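PDB 4FYE: SidF, inhibitor of growth family, member 3 from Legionella pneumophila subsp. pneumophila, which probably acts as a phosphoinositide phosphatase, removing the 3-phosphate of phosphatidylinositol 3,4,5-trisphosphate, and here holds a phosphate ion in its P-loop. Local coordinates for residues A[705-708]-A[709-713]; A[647-651]-A[652-656]; A[8-11]-A[12-16]; A[57-60]-A[61-65]. The protein carries 1 engineered substitution. All blocks are in the same frame, centred on the assembly; numbering follows the deposited sequence.

Interaction 1 (A[705-708]-A[709-713])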
loop_
_atom_site.group_PDB
_atom_site.type_symbol
_atom_site.label_atom_id
_atom_site.label_comp_id
_atom_site.label_asym_id
_atom_site.label_seq_id
_atom_site.Cartn_x
_atom_site.Cartn_y
_atom_site.Cartn_z
ATOM N N ALA A 705 11.448 -7.694 -1.360
ATOM C CA ALA A 705 11.676 -8.988 -1.964
ATOM C C ALA A 705 10.922 -10.067 -1.189
ATOM O O ALA A 705 10.427 -11.054 -1.782
ATOM C CB ALA A 705 13.151 -9.299 -2.089
ATOM N N LEU A 706 10.775 -9.844 0.115
ATOM C CA LEU A 706 9.988 -10.761 0.972
ATOM C C LEU A 706 8.516 -10.759 0.621
ATOM O O LEU A 706 7.927 -11.804 0.468
ATOM C CB LEU A 706 10.077 -10.288 2.420
ATOM C CG LEU A 706 11.096 -10.975 3.284
ATOM C CD1 LEU A 706 10.681 -10.804 4.742
ATOM C CD2 LEU A 706 11.047 -12.478 2.945
ATOM N N HIS A 707 7.948 -9.542 0.525
ATOM C CA HIS A 707 6.568 -9.310 0.128
ATOM C C HIS A 707 6.342 -9.955 -1.209
ATOM O O HIS A 707 5.391 -10.701 -1.328
ATOM C CB HIS A 707 6.241 -7.815 0.177
ATOM C CG HIS A 707 5.101 -7.388 -0.705
ATOM N ND1 HIS A 707 3.848 -7.212 -0.232
ATOM C CD2 HIS A 707 5.052 -7.104 -2.072
ATOM C CE1 HIS A 707 3.027 -6.863 -1.249
ATOM N NE2 HIS A 707 3.759 -6.805 -2.378
ATOM N N HIS A 708 7.234 -9.736 -2.199
ATOM C CA HIS A 708 7.090 -10.365 -3.525
ATOM C C HIS A 708 7.076 -11.886 -3.485
ATOM O O HIS A 708 6.356 -12.558 -4.251
ATOM C CB HIS A 708 8.190 -9.847 -4.479
ATOM C CG HIS A 708 7.877 -10.039 -5.964
ATOM N ND1 HIS A 708 8.067 -11.241 -6.628
ATOM C CD2 HIS A 708 7.425 -9.141 -6.912
ATOM C CE1 HIS A 708 7.717 -11.100 -7.923
ATOM N NE2 HIS A 708 7.359 -9.809 -8.113
ATOM N N THR A 709 7.879 -12.461 -2.599
ATOM C CA THR A 709 7.942 -13.911 -2.470
ATOM C C THR A 709 6.608 -14.464 -1.957
ATOM O O THR A 709 6.036 -15.378 -2.558
ATOM C CB THR A 709 9.135 -14.327 -1.592
ATOM O OG1 THR A 709 10.313 -13.784 -2.203
ATOM C CG2 THR A 709 9.277 -15.853 -1.538
ATOM N N ALA A 710 6.133 -13.911 -0.863
ATOM C CA ALA A 710 4.778 -14.199 -0.337
ATOM C C ALA A 710 3.655 -14.010 -1.370
ATOM O O ALA A 710 2.684 -14.749 -1.376
ATOM C CB ALA A 710 4.489 -13.320 0.876
ATOM N N ASN A 711 3.787 -13.045 -2.254
ATOM C CA ASN A 711 2.766 -12.904 -3.258
ATOM C C ASN A 711 2.923 -13.790 -4.428
ATOM O O ASN A 711 1.918 -14.138 -5.000
ATOM C CB ASN A 711 2.684 -11.486 -3.822
ATOM C CG ASN A 711 1.863 -10.564 -2.969
ATOM O OD1 ASN A 711 1.263 -10.975 -1.976
ATOM N ND2 ASN A 711 1.859 -9.298 -3.329
ATOM N N THR A 712 4.152 -14.104 -4.860
ATOM C CA THR A 712 4.297 -14.820 -6.159
ATOM C C THR A 712 5.058 -16.102 -6.042
ATOM O O THR A 712 5.050 -16.874 -6.970
ATOM C CB THR A 712 4.952 -13.974 -7.303
ATOM O OG1 THR A 712 6.340 -13.742 -6.982
ATOM C CG2 THR A 712 4.196 -12.566 -7.490
ATOM N N GLY A 713 5.673 -16.391 -4.900
ATOM C CA GLY A 713 6.560 -17.551 -4.889
ATOM C C GLY A 713 8.054 -17.309 -5.172
ATOM O O GLY A 713 8.869 -18.170 -4.844
#
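With chi1 at 69°, Thr712 sets OG1 between its own backbone N and carbonyl carbon, facing back to the preceding turn of the helix, where His708 lies. Thr709 takes a different rotamer (chi1 -57°), with OG1 beside its backbone N and CG2 anti to that N. Each hydroxyl donates to the carbonyl four residues earlier: Thr709 OG1 lies 2.8 Å from Ala705 O, and Thr712 OG1 lies 3.0 Å from His708 O. In both cases the residue's own amide reaches the same oxygen from the opposite face of the carbonyl plane, so two donors grip each acceptor. Thr712 also lays its methyl over a face of the His708 imidazole, a CH-pi contact with CG2 4.2 Å from the ring centroid, while His708 ND1 is bonded to Val714 O. Asn711 CG sits over a face of the His707 ring, amide and imidazole planes 65° apart; Asn711 ND2 is spent on Asn650 of the phosphate-binding loop. Gly713 then leaves helical angles, its N 2.6 Å from Thr709 O. A positive-phi glycine right after the last turn is typical of an alpha-helix C-terminus, here that of helix 701-712.

Interaction 2 (A[647-651]-A[652-656]). With PO4 (phosphate ion), chain B.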
loop_
_atom_site.group_PDB
_atom_site.type_symbol
_atom_site.label_atom_id
_atom_site.label_comp_id
_atom_site.label_asym_id
_atom_site.label_seq_id
_atom_site.Cartn_x
_atom_site.Cartn_y
_atom_site.Cartn_z
ATOM N N LYS A 647 -1.187 -2.110 -10.354
ATOM C CA LYS A 647 -2.139 -3.186 -10.713
ATOM C C LYS A 647 -2.134 -4.278 -9.651
ATOM O O LYS A 647 -3.117 -4.427 -8.946
ATOM C CB LYS A 647 -1.915 -3.742 -12.140
ATOM C CG LYS A 647 -2.981 -4.736 -12.585
ATOM C CD LYS A 647 -2.979 -4.964 -14.089
ATOM C CE LYS A 647 -4.432 -4.989 -14.599
ATOM N NZ LYS A 647 -4.733 -5.737 -15.862
ATOM N N SER A 648 -1.022 -4.995 -9.528
ATOM C CA SER A 648 -0.871 -6.024 -8.484
ATOM C C SER A 648 -0.197 -5.539 -7.158
ATOM O O SER A 648 -0.156 -6.273 -6.178
ATOM C CB SER A 648 -0.047 -7.183 -9.065
ATOM O OG SER A 648 1.291 -6.731 -9.331
ATOM N N ASN A 649 0.423 -4.370 -7.228
ATOM C CA ASN A 649 1.101 -3.757 -6.100
ATOM C C ASN A 649 2.462 -4.363 -5.822
ATOM O O ASN A 649 3.127 -3.995 -4.873
ATOM C CB ASN A 649 0.250 -3.805 -4.841
ATOM C CG ASN A 649 0.663 -2.755 -3.842
ATOM O OD1 ASN A 649 0.808 -1.589 -4.186
ATOM N ND2 ASN A 649 0.879 -3.167 -2.605
ATOM N N ASN A 650 2.864 -5.307 -6.652
ATOM C CA ASN A 650 4.190 -5.888 -6.565
ATOM C C ASN A 650 5.318 -4.921 -6.893
ATOM O O ASN A 650 6.389 -4.996 -6.311
ATOM C CB ASN A 650 4.288 -7.146 -7.421
ATOM C CG ASN A 650 3.569 -8.318 -6.802
ATOM O OD1 ASN A 650 3.543 -8.465 -5.587
ATOM N ND2 ASN A 650 2.974 -9.152 -7.634
ATOM N N ASP A 651 5.097 -4.052 -7.869
ATOM C CA ASP A 651 6.193 -3.277 -8.414
ATOM C C ASP A 651 6.189 -1.775 -8.153
ATOM O O ASP A 651 6.923 -1.301 -7.308
ATOM C CB ASP A 651 6.316 -3.573 -9.903
ATOM C CG ASP A 651 6.087 -5.036 -10.216
ATOM O OD1 ASP A 651 6.911 -5.871 -9.806
ATOM O OD2 ASP A 651 5.078 -5.358 -10.864
ATOM N N ARG A 652 5.370 -1.027 -8.878
ATOM C CA ARG A 652 5.378 0.427 -8.759
ATOM C C ARG A 652 4.979 0.917 -7.376
ATOM O O ARG A 652 5.572 1.837 -6.843
ATOM C CB ARG A 652 4.471 1.056 -9.812
ATOM C CG ARG A 652 5.172 1.400 -11.107
ATOM C CD ARG A 652 4.179 1.671 -12.215
ATOM N NE ARG A 652 3.121 0.676 -12.253
ATOM C CZ ARG A 652 2.147 0.663 -13.150
ATOM N NH1 ARG A 652 2.094 1.594 -14.078
ATOM N NH2 ARG A 652 1.228 -0.279 -13.117
ATOM N N GLY A 653 3.969 0.282 -6.807
ATOM C CA GLY A 653 3.437 0.641 -5.467
ATOM C C GLY A 653 4.418 0.379 -4.356
ATOM O O GLY A 653 4.546 1.180 -3.411
ATOM N N GLN A 654 5.139 -0.732 -4.450
ATOM C CA GLN A 654 6.235 -1.010 -3.503
ATOM C C GLN A 654 7.327 0.068 -3.492
ATOM O O GLN A 654 7.918 0.371 -2.424
ATOM C CB GLN A 654 6.963 -2.335 -3.861
ATOM C CG GLN A 654 6.153 -3.574 -3.556
ATOM C CD GLN A 654 5.531 -3.451 -2.186
ATOM O OE1 GLN A 654 6.213 -3.493 -1.179
ATOM N NE2 GLN A 654 4.232 -3.240 -2.152
ATOM N N ARG A 655 7.655 0.582 -4.668
ATOM C CA ARG A 655 8.662 1.605 -4.733
ATOM C C ARG A 655 8.140 2.941 -4.131
ATOM O O ARG A 655 8.897 3.685 -3.505
ATOM C CB ARG A 655 9.163 1.871 -6.155
ATOM C CG ARG A 655 9.645 0.746 -7.073
ATOM C CD ARG A 655 10.653 -0.372 -6.681
ATOM N NE ARG A 655 11.864 -0.014 -6.060
ATOM C CZ ARG A 655 13.108 -0.457 -6.346
ATOM N NH1 ARG A 655 13.397 -1.285 -7.323
ATOM N NH2 ARG A 655 14.128 -0.030 -5.584
ATOM N N LEU A 656 6.855 3.253 -4.324
ATOM C CA LEU A 656 6.313 4.382 -3.654
ATOM C C LEU A 656 6.365 4.090 -2.121
ATOM O O LEU A 656 6.782 4.980 -1.343
ATOM C CB LEU A 656 4.889 4.657 -4.145
ATOM C CG LEU A 656 4.270 5.844 -3.427
ATOM C CD1 LEU A 656 4.929 7.247 -3.677
ATOM C CD2 LEU A 656 2.818 5.802 -3.787
HETATM P P PO4 B . 2.707 -2.932 -10.911
HETATM O O1 PO4 B . 3.638 -1.729 -11.101
HETATM O O2 PO4 B . 1.305 -2.608 -11.415
HETATM O O3 PO4 B . 3.123 -4.206 -11.660
HETATM O O4 PO4 B . 2.630 -3.283 -9.413
#
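Arg652 and the backbone of Lys647 to Asp651 curl together round a phosphate ion, forming the P-loop of a CX5R-type phosphatase, a loop that leads from strand 641-645 into helix 652-668. Ser646, which also bonds the ion, stands where such enzymes carry the cysteine. Backbone amides make the first set of bonds: Lys647 N is 2.8 Å from phosphate O2, Asp651 N 3.0 Å from O4 and Arg652 N 2.9 Å from O1, with a weak bond from Asn649 N to O4. Because Arg652 and its neighbours open the helix, the positive N-terminal end of the helix dipole would probably also favour the anion. The charged side chain of Arg652 makes the second set. A bend at chi3 (-45°) turns its guanidinium so that one edge meets the ion, NE 2.7 Å from O1 and NH2 2.9 Å from O2, the latter oxygen lying in the guanidinium plane. Apart from these, Asp651 OD1 accepts from Lys718 N. Bonds from helix to loop make the third set: Arg655 N reaches Asp651 O only weakly, whereas Gln654, its OE1 engaged by Tyr204 OH, folds back at chi2 and places NE2 3.0 Å from Asn649 O, almost straight in line with that carbonyl.

Interaction 3 (A[8-11]-A[12-16])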
loop_
_atom_site.group_PDB
_atom_site.type_symbol
_atom_site.label_atom_id
_atom_site.label_comp_id
_atom_site.label_asym_id
_atom_site.label_seq_id
_atom_site.Cartn_x
_atom_site.Cartn_y
_atom_site.Cartn_z
ATOM N N ASN A 8 -4.466 -3.966 20.261
ATOM C CA ASN A 8 -3.928 -2.677 19.977
ATOM C C ASN A 8 -2.693 -2.867 19.082
ATOM O O ASN A 8 -1.906 -3.760 19.324
ATOM C CB ASN A 8 -3.580 -2.040 21.308
ATOM C CG ASN A 8 -2.859 -0.759 21.150
ATOM O OD1 ASN A 8 -3.479 0.296 21.031
ATOM N ND2 ASN A 8 -1.544 -0.824 21.114
ATOM N N ILE A 9 -2.552 -2.046 18.038
ATOM C CA ILE A 9 -1.481 -2.204 17.077
ATOM C C ILE A 9 -0.103 -2.159 17.774
ATOM O O ILE A 9 0.739 -3.038 17.544
ATOM C CB ILE A 9 -1.619 -1.153 15.949
ATOM C CG1 ILE A 9 -1.531 -1.787 14.554
ATOM C CG2 ILE A 9 -0.834 0.154 16.181
ATOM C CD1 ILE A 9 -0.448 -2.783 14.298
ATOM N N GLU A 10 0.108 -1.179 18.660
ATOM C CA GLU A 10 1.371 -1.063 19.318
ATOM C C GLU A 10 1.661 -2.309 20.131
ATOM O O GLU A 10 2.813 -2.803 20.102
ATOM C CB GLU A 10 1.476 0.174 20.227
ATOM C CG GLU A 10 2.912 0.358 20.692
ATOM C CD GLU A 10 3.165 1.458 21.746
ATOM O OE1 GLU A 10 4.075 1.259 22.620
ATOM O OE2 GLU A 10 2.481 2.518 21.693
ATOM N N THR A 11 0.669 -2.840 20.863
ATOM C CA THR A 11 1.020 -3.983 21.704
ATOM C C THR A 11 1.328 -5.181 20.789
ATOM O O THR A 11 2.335 -5.863 20.937
ATOM C CB THR A 11 0.011 -4.328 22.829
ATOM O OG1 THR A 11 -0.867 -5.339 22.352
ATOM C CG2 THR A 11 -0.796 -3.124 23.317
ATOM N N TYR A 12 0.488 -5.407 19.805
ATOM C CA TYR A 12 0.851 -6.390 18.804
ATOM C C TYR A 12 2.256 -6.251 18.174
ATOM O O TYR A 12 3.011 -7.226 18.106
ATOM C CB TYR A 12 -0.192 -6.470 17.731
ATOM C CG TYR A 12 -0.040 -7.642 16.797
ATOM C CD1 TYR A 12 0.209 -8.948 17.262
ATOM C CD2 TYR A 12 -0.204 -7.467 15.451
ATOM C CE1 TYR A 12 0.303 -10.034 16.384
ATOM C CE2 TYR A 12 -0.140 -8.535 14.568
ATOM C CZ TYR A 12 0.113 -9.808 15.030
ATOM O OH TYR A 12 0.203 -10.819 14.092
ATOM N N VAL A 13 2.631 -5.063 17.738
ATOM C CA VAL A 13 3.940 -4.884 17.079
ATOM C C VAL A 13 5.071 -5.227 18.064
ATOM O O VAL A 13 6.120 -5.826 17.687
ATOM C CB VAL A 13 4.064 -3.432 16.615
ATOM C CG1 VAL A 13 5.495 -3.097 16.275
ATOM C CG2 VAL A 13 3.043 -3.122 15.473
ATOM N N THR A 14 4.839 -4.888 19.337
ATOM C CA THR A 14 5.783 -5.161 20.380
ATOM C C THR A 14 5.942 -6.656 20.584
ATOM O O THR A 14 7.059 -7.150 20.684
ATOM C CB THR A 14 5.308 -4.565 21.695
ATOM O OG1 THR A 14 5.281 -3.130 21.566
ATOM C CG2 THR A 14 6.244 -4.982 22.808
ATOM N N HIS A 15 4.848 -7.398 20.659
ATOM C CA HIS A 15 5.001 -8.854 20.753
ATOM C C HIS A 15 5.750 -9.428 19.572
ATOM O O HIS A 15 6.537 -10.320 19.716
ATOM C CB HIS A 15 3.656 -9.515 20.925
ATOM C CG HIS A 15 3.137 -9.426 22.319
ATOM N ND1 HIS A 15 3.286 -10.434 23.215
ATOM C CD2 HIS A 15 2.518 -8.380 22.991
ATOM C CE1 HIS A 15 2.752 -10.059 24.389
ATOM N NE2 HIS A 15 2.286 -8.795 24.252
ATOM N N LEU A 16 5.523 -8.859 18.390
ATOM C CA LEU A 16 6.084 -9.363 17.157
ATOM C C LEU A 16 7.582 -9.249 17.134
ATOM O O LEU A 16 8.224 -10.006 16.460
ATOM C CB LEU A 16 5.506 -8.606 15.954
ATOM C CG LEU A 16 4.161 -9.147 15.511
ATOM C CD1 LEU A 16 3.419 -8.240 14.477
ATOM C CD2 LEU A 16 4.380 -10.546 14.983
#
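Asn8 takes the N-cap position of helix 9-16, its extended backbone (psi 136°) giving way to helical angles from Ile9 onward. The first full turn is closed by Tyr12 N, 2.9 Å from Asn8 O, and the i to i+4 pattern runs on through Val13 N to Ile9 O (2.8 Å), Thr14 N to Glu10 O and His15 N to Thr11 O (3.0 Å). Side chains meet on two faces of the helix. On the outer one, Thr14 holds OG1 beside its own backbone N (chi1 -65°), from where the hydroxyl donates to Glu10 O at 2.9 Å. The Thr14 amide meets the same oxygen from the other face of the carbonyl plane, giving Glu10 O two donors. His15 turns the edge of its imidazole to the backbone, with CD2 3.3 Å from Thr11 O and that oxygen in the ring plane. On the inner face, Ile9 and Val13 are one turn apart, and the end of the isoleucine chain meets a valine branch, CD1 to CG2 at 3.7 Å. Tyr12 has Leu16 CD1 over one ring face, near the rim, and its OH is bonded to Asp43 OD2. This buried side lies on the six-stranded mixed sheet: Ile9 packs on Ile205 and Ile250, Val13 on Phe201 and Met203, and Leu16 on Ile186 of strand 184-189.

Interaction 4 (A[57-60]-A[61-65])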
loop_
_atom_site.group_PDB
_atom_site.type_symbol
_atom_site.label_atom_id
_atom_site.label_comp_id
_atom_site.label_asym_id
_atom_site.label_seq_id
_atom_site.Cartn_x
_atom_site.Cartn_y
_atom_site.Cartn_z
ATOM N N GLN A 57 22.615 -8.222 7.831
ATOM C CA GLN A 57 24.022 -8.557 8.053
ATOM C C GLN A 57 24.857 -7.829 6.952
ATOM O O GLN A 57 24.330 -7.465 5.893
ATOM C CB GLN A 57 24.243 -10.081 7.964
ATOM C CG GLN A 57 23.507 -10.990 8.974
ATOM C CD GLN A 57 23.777 -10.626 10.445
ATOM O OE1 GLN A 57 22.882 -10.694 11.286
ATOM N NE2 GLN A 57 25.004 -10.235 10.757
ATOM N N TYR A 58 26.150 -7.618 7.203
ATOM C CA TYR A 58 26.989 -6.830 6.323
ATOM C C TYR A 58 28.308 -7.499 6.151
ATOM O O TYR A 58 28.692 -8.247 7.003
ATOM C CB TYR A 58 27.252 -5.464 6.940
ATOM C CG TYR A 58 25.991 -4.726 7.231
ATOM C CD1 TYR A 58 25.412 -4.766 8.521
ATOM C CD2 TYR A 58 25.347 -3.981 6.214
ATOM C CE1 TYR A 58 24.228 -4.077 8.779
ATOM C CE2 TYR A 58 24.196 -3.297 6.470
ATOM C CZ TYR A 58 23.635 -3.373 7.712
ATOM O OH TYR A 58 22.492 -2.734 7.909
ATOM N N ASP A 59 29.013 -7.194 5.068
ATOM C CA ASP A 59 30.395 -7.627 4.893
ATOM C C ASP A 59 31.379 -6.636 5.568
ATOM O O ASP A 59 30.972 -5.628 6.153
ATOM C CB ASP A 59 30.714 -7.766 3.397
ATOM C CG ASP A 59 30.678 -6.422 2.648
ATOM O OD1 ASP A 59 30.747 -5.326 3.278
ATOM O OD2 ASP A 59 30.558 -6.457 1.401
ATOM N N LYS A 60 32.670 -6.891 5.418
ATOM C CA LYS A 60 33.670 -6.076 6.089
ATOM C C LYS A 60 33.691 -4.646 5.572
ATOM O O LYS A 60 34.338 -3.762 6.180
ATOM C CB LYS A 60 35.084 -6.625 5.891
ATOM C CG LYS A 60 35.205 -8.096 5.540
ATOM C CD LYS A 60 36.687 -8.458 5.609
ATOM C CE LYS A 60 37.336 -8.390 4.258
ATOM N NZ LYS A 60 36.419 -9.066 3.310
ATOM N N HIS A 61 33.046 -4.420 4.435
ATOM C CA HIS A 61 32.950 -3.079 3.900
ATOM C C HIS A 61 31.718 -2.365 4.346
ATOM O O HIS A 61 31.513 -1.212 3.989
ATOM C CB HIS A 61 33.059 -3.113 2.397
ATOM C CG HIS A 61 34.437 -3.491 1.921
ATOM N ND1 HIS A 61 34.753 -4.747 1.501
ATOM C CD2 HIS A 61 35.605 -2.735 1.822
ATOM C CE1 HIS A 61 36.065 -4.788 1.158
ATOM N NE2 HIS A 61 36.582 -3.558 1.357
ATOM N N GLY A 62 30.889 -3.006 5.163
ATOM C CA GLY A 62 29.671 -2.331 5.570
ATOM C C GLY A 62 28.660 -2.408 4.419
ATOM O O GLY A 62 27.643 -1.776 4.455
ATOM N N ARG A 63 28.928 -3.199 3.394
ATOM C CA ARG A 63 27.924 -3.430 2.338
ATOM C C ARG A 63 27.070 -4.649 2.795
ATOM O O ARG A 63 27.566 -5.556 3.467
ATOM C CB ARG A 63 28.602 -3.566 0.933
ATOM C CG ARG A 63 27.699 -4.102 -0.220
ATOM C CD ARG A 63 28.406 -4.173 -1.600
ATOM N NE ARG A 63 29.222 -2.960 -1.773
ATOM C CZ ARG A 63 29.109 -2.097 -2.764
ATOM N NH1 ARG A 63 28.262 -2.296 -3.778
ATOM N NH2 ARG A 63 29.873 -1.039 -2.762
ATOM N N PRO A 64 25.762 -4.605 2.556
ATOM C CA PRO A 64 24.837 -5.672 2.990
ATOM C C PRO A 64 25.003 -7.021 2.299
ATOM O O PRO A 64 25.109 -7.082 1.091
ATOM C CB PRO A 64 23.433 -5.160 2.536
ATOM C CG PRO A 64 23.579 -3.693 2.307
ATOM C CD PRO A 64 25.060 -3.372 2.144
ATOM N N VAL A 65 24.817 -8.090 3.043
ATOM C CA VAL A 65 24.956 -9.402 2.480
ATOM C C VAL A 65 23.590 -10.064 2.534
ATOM O O VAL A 65 23.339 -11.080 1.879
ATOM C CB VAL A 65 26.058 -10.103 3.302
ATOM C CG1 VAL A 65 25.737 -11.564 3.614
ATOM C CG2 VAL A 65 27.436 -9.830 2.656
#
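Backbone hydrogen bonds pin Asp59 to Arg63 and Gln57 to Val65 as the chain doubles back on itself. Asp59 N lies 2.7 Å from Arg63 O, Val65 N lies 3.0 Å from Gln57 O, and between these two bonds Tyr58 and Pro64 form a non-hydrogen-bonded antiparallel pair. There the alpha carbons supply weaker contacts: Tyr58 CA approaches Arg63 O at 3.2 Å and Pro64 CA approaches Gln57 O at 3.4 Å. At the tip, Gly62 N closes a type I turn onto Asp59 O at 2.8 Å, and Gly62 itself has positive phi. Type I turn and glycine together make the G1 bulge of a short 3:5 beta hairpin, here an exposed loop between strand 50-55 and helix 71-92. Carboxylate bonds brace the tip from one side. With chi1 at 66°, Asp59 folds its side chain back over the turn, and OD1 accepts from Arg63 N at 2.8 Å, met from above the carboxylate plane, as well as weakly from His61 N, the bond of an Asx turn. The Arg63 chain runs alongside that of Asp59, but its guanidinium forms a salt bridge with Asp128. In the one apolar contact, the Tyr58 ring brings CD2 to 4.1 Å from Pro64 CD; its hydroxyl is bonded to Glu699. Asp59 CB makes a van der Waals contact with Val65 CG2 at 3.9 Å.

Interactions 1 and 2 touch directly, their centres 12 Å apart. The hydrogen bond from Asn711 ND2 to Asn650 OD1 spans 2.9 Å, and Thr712 CG2 packs on Asn650 ND2 at 3.6 Å, so the end of helix 701-712 packs against the P-loop, a second shell to the phosphate site. His707 NE2, 3.6 Å from Gln654 NE2, extends this packing to the first turn of helix 652-668. Interactions 3 and 4 are remote from the phosphate site: their nearest atoms lie about 17 Å and about 13 Å from interaction 2. The nearest atoms of interactions 3 and 4 are about 16 Å apart, one contact packed on the six-stranded sheet and the other on the surface.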